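Local coordinates for xylose isomerase-like TIM barrel domain-containing protein (Parabacteroides distasonis, PDB 4KW2) that is of unknown function but adopts a xylose isomerase-like TIM barrel, consistent with an isomerase or a related sugar-handling enzyme, at residues Tyr100-Ala111 with Gln129-Tyr140; Lys23-Phe31 with Thr43-Ala51. All coordinates share one frame; numbering follows the deposited sequence. Where two conformers were deposited one is given.

In the fold
Both contacts belong to one closed barrel of eight parallel strands, and they sit on opposite sides of the chain's centre. Interaction 2 lies in the first beta-alpha-beta unit, where strand 23-27 meets the end of helix 36-46 and the start of strand 50-53; it is buried, its centre about 10 Å from the centre of the chain. Interaction 1 pairs two neighbouring helices of the outer layer, 103-116 and 130-140, its centre about 18 Å from that point. The two do not touch: their centres are about 26 Å apart and their nearest atoms about 11 Å. Bound sulfate, probably from the crystallisation liquor, lies about 6 Å from the side chain of Thr-102, and the side chain of Phe-31 is also about 5 Å from bound sulfate.

Interaction 1 of 2, residues Tyr100-Ala111 with Gln129-Tyr140; sequences YGTNEEWDKFFA and QLDYIESLAKKY
Gln-129 NE2 gives one hydrogen to Tyr-100 O over 3.0 Å (151° at the hydrogen), and another to a water that also donates to Asn-103 OD1. The extended chain of Gln-129 carries the amide to Tyr-100 O, and its OE1 accepts from Glu-126 N. Trp-106 NE1 and Gln-129 NE2, both donors, only adjoin at 3.3 Å without bonding, the indole and amide planes nearly perpendicular; Tyr-100 CB lies on one indole face, Ile-133 CD1 on the opposite, 4.0 Å from the six-membered ring centroid. In the barrel's outer layer helices 103-116 and 130-140 run side by side, the axes of their segments 10.2 Å apart at a 24° angle. Phe-110 is a knob in the hole formed by Ile-133, Leu-136, Ala-137 and Tyr-140, with Leu-136 CB over the centre of its ring. Nearer the start of the helices, Tyr-132, CG anti to the backbone N, stacks its ring on the Asn-103 amide, planes 16° apart, and Asn-103 CB is 3.5 Å from Tyr-132 CE2. An alanine in place of Tyr-132 is likely to leave that amide without its stacking partner. At the far end, Ala-111 CA lies over one face of Tyr-140, and Phe-110 CB approaches Tyr-140 CD2 to 3.6 Å.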
# COMPACT_ATOMS: atom_id res chain seq x y z
N TYR A 100 8.70 20.29 -7.89
CA TYR A 100 8.38 21.70 -7.66
C TYR A 100 7.54 22.31 -8.77
O TYR A 100 7.54 21.83 -9.91
CB TYR A 100 9.66 22.53 -7.54
CG TYR A 100 10.49 22.24 -6.32
CD1 TYR A 100 10.05 22.61 -5.05
CD2 TYR A 100 11.73 21.64 -6.42
CE1 TYR A 100 10.82 22.37 -3.93
CE2 TYR A 100 12.51 21.39 -5.30
CZ TYR A 100 12.05 21.77 -4.06
OH TYR A 100 12.81 21.54 -2.95
N GLY A 101 6.86 23.40 -8.43
CA GLY A 101 5.96 24.08 -9.35
C GLY A 101 6.45 25.41 -9.87
O GLY A 101 5.81 26.00 -10.74
N THR A 102 7.58 25.91 -9.36
CA THR A 102 8.11 27.20 -9.82
C THR A 102 9.58 27.12 -10.21
O THR A 102 10.30 26.25 -9.73
CB THR A 102 7.97 28.31 -8.75
OG1 THR A 102 8.94 28.11 -7.72
CG2 THR A 102 6.56 28.33 -8.15
N ASN A 103 10.00 28.04 -11.06
CA ASN A 103 11.40 28.12 -11.48
C ASN A 103 12.34 28.49 -10.33
O ASN A 103 13.47 28.00 -10.27
CB ASN A 103 11.55 29.12 -12.61
CG ASN A 103 10.89 28.66 -13.89
OD1 ASN A 103 10.42 27.53 -13.99
ND2 ASN A 103 10.85 29.53 -14.88
N GLU A 104 11.87 29.36 -9.44
CA GLU A 104 12.66 29.76 -8.28
C GLU A 104 13.02 28.54 -7.43
O GLU A 104 14.17 28.38 -7.04
CB GLU A 104 11.87 30.77 -7.43
CG GLU A 104 12.64 31.30 -6.23
CD GLU A 104 11.82 32.23 -5.35
OE1 GLU A 104 10.57 32.22 -5.45
OE2 GLU A 104 12.42 32.96 -4.54
N GLU A 105 12.03 27.70 -7.15
CA GLU A 105 12.26 26.47 -6.38
C GLU A 105 13.27 25.55 -7.05
O GLU A 105 14.19 25.05 -6.40
CB GLU A 105 10.94 25.73 -6.15
CG GLU A 105 9.99 26.46 -5.20
CD GLU A 105 8.55 25.97 -5.29
OE1 GLU A 105 8.20 25.29 -6.27
OE2 GLU A 105 7.76 26.29 -4.37
N TRP A 106 13.11 25.32 -8.35
CA TRP A 106 14.04 24.47 -9.08
C TRP A 106 15.44 25.03 -8.96
O TRP A 106 16.37 24.30 -8.62
CB TRP A 106 13.64 24.33 -10.55
CG TRP A 106 12.47 23.43 -10.77
CD1 TRP A 106 11.26 23.77 -11.29
CD2 TRP A 106 12.39 22.03 -10.46
NE1 TRP A 106 10.43 22.67 -11.33
CE2 TRP A 106 11.11 21.59 -10.82
CE3 TRP A 106 13.28 21.11 -9.90
CZ2 TRP A 106 10.69 20.27 -10.66
CZ3 TRP A 106 12.87 19.80 -9.74
CH2 TRP A 106 11.59 19.39 -10.12
N ASP A 107 15.58 26.32 -9.22
CA ASP A 107 16.87 26.99 -9.17
C ASP A 107 17.54 26.79 -7.81
O ASP A 107 18.70 26.39 -7.74
CB ASP A 107 16.72 28.49 -9.46
CG ASP A 107 18.05 29.19 -9.61
OD1 ASP A 107 18.82 28.82 -10.52
OD2 ASP A 107 18.32 30.12 -8.82
N LYS A 108 16.80 27.06 -6.74
CA LYS A 108 17.32 26.91 -5.38
C LYS A 108 17.70 25.45 -5.05
O LYS A 108 18.69 25.20 -4.37
CB LYS A 108 16.30 27.41 -4.35
CG LYS A 108 16.11 28.92 -4.34
CD LYS A 108 14.91 29.28 -3.47
CE LYS A 108 14.57 30.76 -3.51
NZ LYS A 108 15.33 31.55 -2.51
N PHE A 109 16.90 24.51 -5.55
CA PHE A 109 17.13 23.08 -5.34
C PHE A 109 18.43 22.60 -6.01
O PHE A 109 19.23 21.91 -5.38
CB PHE A 109 15.92 22.30 -5.86
CG PHE A 109 16.09 20.81 -5.86
CD1 PHE A 109 16.10 20.09 -4.67
CD2 PHE A 109 16.19 20.11 -7.05
CE1 PHE A 109 16.24 18.71 -4.68
CE2 PHE A 109 16.32 18.73 -7.06
CZ PHE A 109 16.35 18.03 -5.88
N PHE A 110 18.62 22.98 -7.27
CA PHE A 110 19.85 22.64 -8.00
C PHE A 110 21.09 23.31 -7.40
O PHE A 110 22.16 22.70 -7.36
CB PHE A 110 19.74 23.02 -9.48
CG PHE A 110 19.11 21.95 -10.33
CD1 PHE A 110 17.74 21.76 -10.34
CD2 PHE A 110 19.90 21.13 -11.12
CE1 PHE A 110 17.16 20.78 -11.12
CE2 PHE A 110 19.33 20.15 -11.91
CZ PHE A 110 17.96 19.97 -11.91
N ALA A 111 20.95 24.56 -6.97
CA ALA A 111 22.06 25.27 -6.32
C ALA A 111 22.46 24.55 -5.03
O ALA A 111 23.64 24.37 -4.75
CB ALA A 111 21.67 26.71 -6.01
N GLN A 129 8.38 21.92 -17.96
CA GLN A 129 9.49 22.30 -17.08
C GLN A 129 10.84 21.72 -17.52
O GLN A 129 11.88 22.15 -17.02
CB GLN A 129 9.20 21.85 -15.64
CG GLN A 129 8.12 22.67 -14.94
CD GLN A 129 7.71 22.10 -13.60
OE1 GLN A 129 7.66 20.88 -13.42
NE2 GLN A 129 7.39 22.97 -12.64
N LEU A 130 10.83 20.76 -18.43
CA LEU A 130 12.06 20.04 -18.81
C LEU A 130 13.14 20.96 -19.40
O LEU A 130 14.32 20.82 -19.06
CB LEU A 130 11.74 18.91 -19.79
CG LEU A 130 10.91 17.76 -19.21
CD1 LEU A 130 10.68 16.68 -20.27
CD2 LEU A 130 11.58 17.16 -17.98
N ASP A 131 12.73 21.88 -20.28
CA ASP A 131 13.66 22.84 -20.86
C ASP A 131 14.41 23.61 -19.77
O ASP A 131 15.65 23.68 -19.79
CB ASP A 131 12.93 23.82 -21.78
CG ASP A 131 12.74 23.27 -23.19
OD1 ASP A 131 12.77 22.04 -23.38
OD2 ASP A 131 12.57 24.08 -24.12
N TYR A 132 13.67 24.18 -18.83
CA TYR A 132 14.26 24.96 -17.75
C TYR A 132 15.15 24.08 -16.86
O TYR A 132 16.25 24.48 -16.48
CB TYR A 132 13.18 25.62 -16.90
CG TYR A 132 13.75 26.59 -15.89
CD1 TYR A 132 14.32 27.80 -16.30
CD2 TYR A 132 13.73 26.31 -14.53
CE1 TYR A 132 14.86 28.69 -15.37
CE2 TYR A 132 14.25 27.19 -13.60
CZ TYR A 132 14.81 28.38 -14.03
OH TYR A 132 15.34 29.26 -13.11
N ILE A 133 14.66 22.89 -16.55
CA ILE A 133 15.41 21.93 -15.73
C ILE A 133 16.71 21.51 -16.42
O ILE A 133 17.74 21.37 -15.76
CB ILE A 133 14.54 20.70 -15.38
CG1 ILE A 133 13.48 21.10 -14.35
CG2 ILE A 133 15.39 19.56 -14.84
CD1 ILE A 133 12.36 20.09 -14.20
N GLU A 134 16.67 21.33 -17.73
CA GLU A 134 17.88 20.97 -18.48
C GLU A 134 18.93 22.08 -18.40
O GLU A 134 20.13 21.79 -18.27
CB GLU A 134 17.56 20.64 -19.94
CG GLU A 134 18.74 20.06 -20.72
CD GLU A 134 18.39 19.66 -22.14
OE1 GLU A 134 17.29 20.01 -22.62
OE2 GLU A 134 19.22 18.99 -22.79
N SER A 135 18.49 23.34 -18.45
CA SER A 135 19.41 24.48 -18.35
C SER A 135 20.13 24.48 -17.01
O SER A 135 21.32 24.80 -16.93
CB SER A 135 18.64 25.80 -18.52
OG SER A 135 17.73 25.72 -19.59
N LEU A 136 19.40 24.12 -15.96
CA LEU A 136 19.97 24.02 -14.61
C LEU A 136 20.95 22.86 -14.49
O LEU A 136 22.01 22.99 -13.88
CB LEU A 136 18.86 23.89 -13.57
CG LEU A 136 18.00 25.15 -13.34
CD1 LEU A 136 16.74 24.80 -12.56
CD2 LEU A 136 18.80 26.22 -12.62
N ALA A 137 20.59 21.71 -15.07
CA ALA A 137 21.48 20.56 -15.13
C ALA A 137 22.82 20.93 -15.75
O ALA A 137 23.88 20.59 -15.21
CB ALA A 137 20.84 19.42 -15.91
N LYS A 138 22.78 21.64 -16.87
CA LYS A 138 23.99 22.12 -17.56
C LYS A 138 24.75 23.11 -16.68
O LYS A 138 25.96 22.99 -16.50
CB LYS A 138 23.65 22.80 -18.88
CG LYS A 138 23.10 21.91 -19.98
CD LYS A 138 23.13 22.65 -21.32
CE LYS A 138 21.88 22.41 -22.16
NZ LYS A 138 21.76 21.00 -22.62
N LYS A 139 24.02 24.10 -16.15
CA LYS A 139 24.61 25.17 -15.36
C LYS A 139 25.36 24.66 -14.12
O LYS A 139 26.37 25.24 -13.73
CB LYS A 139 23.53 26.17 -14.94
CG LYS A 139 23.99 27.32 -14.05
CD LYS A 139 22.84 28.29 -13.80
CE LYS A 139 22.97 29.04 -12.48
NZ LYS A 139 23.54 30.40 -12.63
N TYR A 140 24.86 23.58 -13.52
CA TYR A 140 25.46 23.01 -12.31
C TYR A 140 26.13 21.66 -12.54
O TYR A 140 26.56 21.02 -11.58
CB TYR A 140 24.41 22.88 -11.21
CG TYR A 140 23.84 24.20 -10.73
CD1 TYR A 140 24.58 25.05 -9.91
CD2 TYR A 140 22.55 24.59 -11.09
CE1 TYR A 140 24.05 26.25 -9.46
CE2 TYR A 140 22.02 25.79 -10.65
CZ TYR A 140 22.77 26.62 -9.84
OH TYR A 140 22.23 27.81 -9.41
O HOH W 1 8.32 25.70 -12.87

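Interaction 2 of 2, residues Lys23-Phe31 with Thr43-Ala51; sequences KVGIQTWTF and TQQLGMGYA. With EDO (1,2-ethanediol), chain I.
Ile-26 N donates to Tyr-50 O over 3.1 Å, a fairly straight bond (162° at the hydrogen) that meets the oxygen from above its carbonyl plane. In the parallel bridge between Ile-26 and Ala-51, Ala-51 CA also makes a C-H...O contact with Ile-26 O at 3.4 Å. Gly-25 packs closely on the Tyr-50 backbone, its CA 3.3 Å from Tyr-50 O; a CB there would come too near Tyr-50 CB. The side chain of Ile-26 points into the layer between sheet and helix: with CG1 anti to the backbone N (chi1 -165°), CD1 reaches Leu-46 CD1 at 3.7 Å, while CG2 packs against Thr-43. Selenomethionine Met-48 bends at its last torsion, chi3 -78°, and lays CE against Ile-26 CB at 3.7 Å. At the other end of the strand, Lys-23 runs its aliphatic chain over one face of the Tyr-50 ring, CD 4.0 Å from the centroid.

Further out, a water bridges Val-24 O and Gly-49 N. Thr-43 OG1 donates to Thr-39 O, one turn back in its helix, and Leu-257 and Gln-261 of helix 250-262 pack on Met-48. Gly-47, with positive phi, ends helix 36-46 in a Schellman motif, and the chain then passes through Met-48 and Gly-49 into strand 50-53, completing the first beta-alpha-beta crossover of the TIM barrel.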
# COMPACT_ATOMS: atom_id res chain seq x y z
N LYS A 23 26.44 1.77 -8.23
CA LYS A 23 26.44 2.19 -6.83
C LYS A 23 25.17 1.73 -6.13
O LYS A 23 24.09 1.75 -6.72
CB LYS A 23 26.52 3.70 -6.71
CG LYS A 23 27.68 4.36 -7.44
CD LYS A 23 27.47 5.87 -7.47
CE LYS A 23 28.30 6.53 -8.56
NZ LYS A 23 29.74 6.52 -8.21
N VAL A 24 25.30 1.34 -4.87
CA VAL A 24 24.16 0.99 -4.04
C VAL A 24 24.04 2.02 -2.92
O VAL A 24 24.96 2.17 -2.10
CB VAL A 24 24.30 -0.41 -3.43
CG1 VAL A 24 23.00 -0.81 -2.73
CG2 VAL A 24 24.67 -1.43 -4.50
N GLY A 25 22.91 2.72 -2.88
CA GLY A 25 22.63 3.71 -1.85
C GLY A 25 21.30 3.48 -1.18
O GLY A 25 20.49 2.65 -1.60
N ILE A 26 21.06 4.24 -0.12
CA ILE A 26 19.79 4.18 0.59
C ILE A 26 18.93 5.41 0.31
O ILE A 26 19.44 6.52 0.17
CB ILE A 26 20.00 4.03 2.10
CG1 ILE A 26 18.70 3.61 2.78
CG2 ILE A 26 20.55 5.32 2.73
CD1 ILE A 26 18.87 3.28 4.24
N GLN A 27 17.62 5.20 0.21
CA GLN A 27 16.66 6.31 0.29
C GLN A 27 16.44 6.61 1.76
O GLN A 27 15.99 5.75 2.51
CB GLN A 27 15.33 5.93 -0.36
CG GLN A 27 15.44 5.62 -1.84
CD GLN A 27 14.09 5.29 -2.45
OE1 GLN A 27 13.08 5.94 -2.14
NE2 GLN A 27 14.06 4.27 -3.31
N THR A 28 16.76 7.84 2.17
CA THR A 28 16.63 8.21 3.58
C THR A 28 15.17 8.15 4.05
O THR A 28 14.91 8.03 5.24
CB THR A 28 17.24 9.59 3.87
OG1 THR A 28 16.62 10.59 3.05
CG2 THR A 28 18.74 9.59 3.59
N TRP A 29 14.22 8.21 3.11
CA TRP A 29 12.80 8.01 3.44
C TRP A 29 12.56 6.73 4.27
O TRP A 29 11.65 6.68 5.09
CB TRP A 29 11.94 7.97 2.17
CG TRP A 29 10.51 7.84 2.48
CD1 TRP A 29 9.73 6.74 2.28
CD2 TRP A 29 9.67 8.82 3.10
NE1 TRP A 29 8.46 6.98 2.73
CE2 TRP A 29 8.39 8.25 3.24
CE3 TRP A 29 9.87 10.13 3.55
CZ2 TRP A 29 7.31 8.94 3.81
CZ3 TRP A 29 8.81 10.82 4.11
CH2 TRP A 29 7.54 10.22 4.24
N THR A 30 13.39 5.72 4.04
CA THR A 30 13.38 4.49 4.82
C THR A 30 13.28 4.76 6.32
O THR A 30 12.57 4.06 7.04
CB THR A 30 14.67 3.69 4.54
OG1 THR A 30 14.70 3.34 3.15
CG2 THR A 30 14.75 2.43 5.39
N PHE A 31 14.00 5.78 6.78
CA PHE A 31 14.07 6.11 8.20
C PHE A 31 13.54 7.52 8.48
O PHE A 31 14.11 8.26 9.28
CB PHE A 31 15.52 6.01 8.68
CG PHE A 31 16.11 4.63 8.56
CD1 PHE A 31 15.73 3.63 9.45
CD2 PHE A 31 17.05 4.34 7.59
CE1 PHE A 31 16.27 2.36 9.35
CE2 PHE A 31 17.59 3.07 7.49
CZ PHE A 31 17.20 2.08 8.37
N THR A 43 22.52 3.82 8.02
CA THR A 43 23.16 3.58 6.74
C THR A 43 24.56 2.97 6.92
O THR A 43 24.97 2.09 6.16
CB THR A 43 23.20 4.89 5.92
OG1 THR A 43 21.87 5.42 5.83
CG2 THR A 43 23.74 4.66 4.51
N GLN A 44 25.29 3.41 7.95
CA GLN A 44 26.58 2.82 8.30
C GLN A 44 26.43 1.37 8.75
O GLN A 44 27.21 0.51 8.36
CB GLN A 44 27.26 3.60 9.42
CG GLN A 44 27.81 4.95 9.00
CD GLN A 44 28.42 5.69 10.17
OE1 GLN A 44 27.72 6.28 10.99
NE2 GLN A 44 29.73 5.68 10.25
N GLN A 45 25.43 1.11 9.59
CA GLN A 45 25.17 -0.25 10.07
C GLN A 45 24.76 -1.19 8.93
O GLN A 45 25.06 -2.37 8.96
CB GLN A 45 24.09 -0.24 11.15
CG GLN A 45 24.52 0.49 12.42
CD GLN A 45 23.34 0.87 13.29
OE1 GLN A 45 22.42 0.08 13.47
NE2 GLN A 45 23.36 2.08 13.83
N LEU A 46 24.08 -0.64 7.93
CA LEU A 46 23.73 -1.40 6.73
C LEU A 46 24.93 -1.67 5.83
O LEU A 46 24.93 -2.64 5.08
CB LEU A 46 22.66 -0.66 5.93
CG LEU A 46 21.26 -0.69 6.56
CD1 LEU A 46 20.40 0.44 6.04
CD2 LEU A 46 20.60 -2.04 6.32
N GLY A 47 25.94 -0.80 5.90
CA GLY A 47 27.14 -0.94 5.09
C GLY A 47 26.99 -0.37 3.69
O GLY A 47 27.39 -1.00 2.72
N MSE A 48 26.41 0.83 3.59
CA MSE A 48 26.24 1.52 2.30
C MSE A 48 26.95 2.85 2.29
O MSE A 48 27.02 3.53 3.32
CB MSE A 48 24.75 1.72 2.03
CG MSE A 48 24.12 0.42 1.56
SE MSE A 48 22.23 0.73 1.10
CE MSE A 48 21.55 0.75 2.93
N GLY A 49 27.46 3.24 1.12
CA GLY A 49 28.29 4.43 0.99
C GLY A 49 27.65 5.59 0.25
O GLY A 49 28.35 6.54 -0.13
N TYR A 50 26.34 5.53 0.05
CA TYR A 50 25.61 6.54 -0.73
C TYR A 50 24.21 6.77 -0.17
O TYR A 50 23.63 5.88 0.44
CB TYR A 50 25.49 6.10 -2.19
CG TYR A 50 26.82 5.89 -2.88
CD1 TYR A 50 27.49 6.96 -3.47
CD2 TYR A 50 27.41 4.62 -2.95
CE1 TYR A 50 28.71 6.77 -4.10
CE2 TYR A 50 28.63 4.43 -3.58
CZ TYR A 50 29.27 5.51 -4.15
OH TYR A 50 30.47 5.34 -4.78
N ALA A 51 23.67 7.97 -0.39
CA ALA A 51 22.33 8.29 0.09
C ALA A 51 21.56 9.16 -0.90
O ALA A 51 22.14 10.02 -1.56
CB ALA A 51 22.40 8.96 1.44
C1 EDO I . 31.21 1.88 0.50
O1 EDO I . 31.18 2.10 -0.92
C2 EDO I . 30.38 0.66 0.87
O2 EDO I . 30.20 0.59 2.29
O HOH W 2 27.19 1.11 -1.06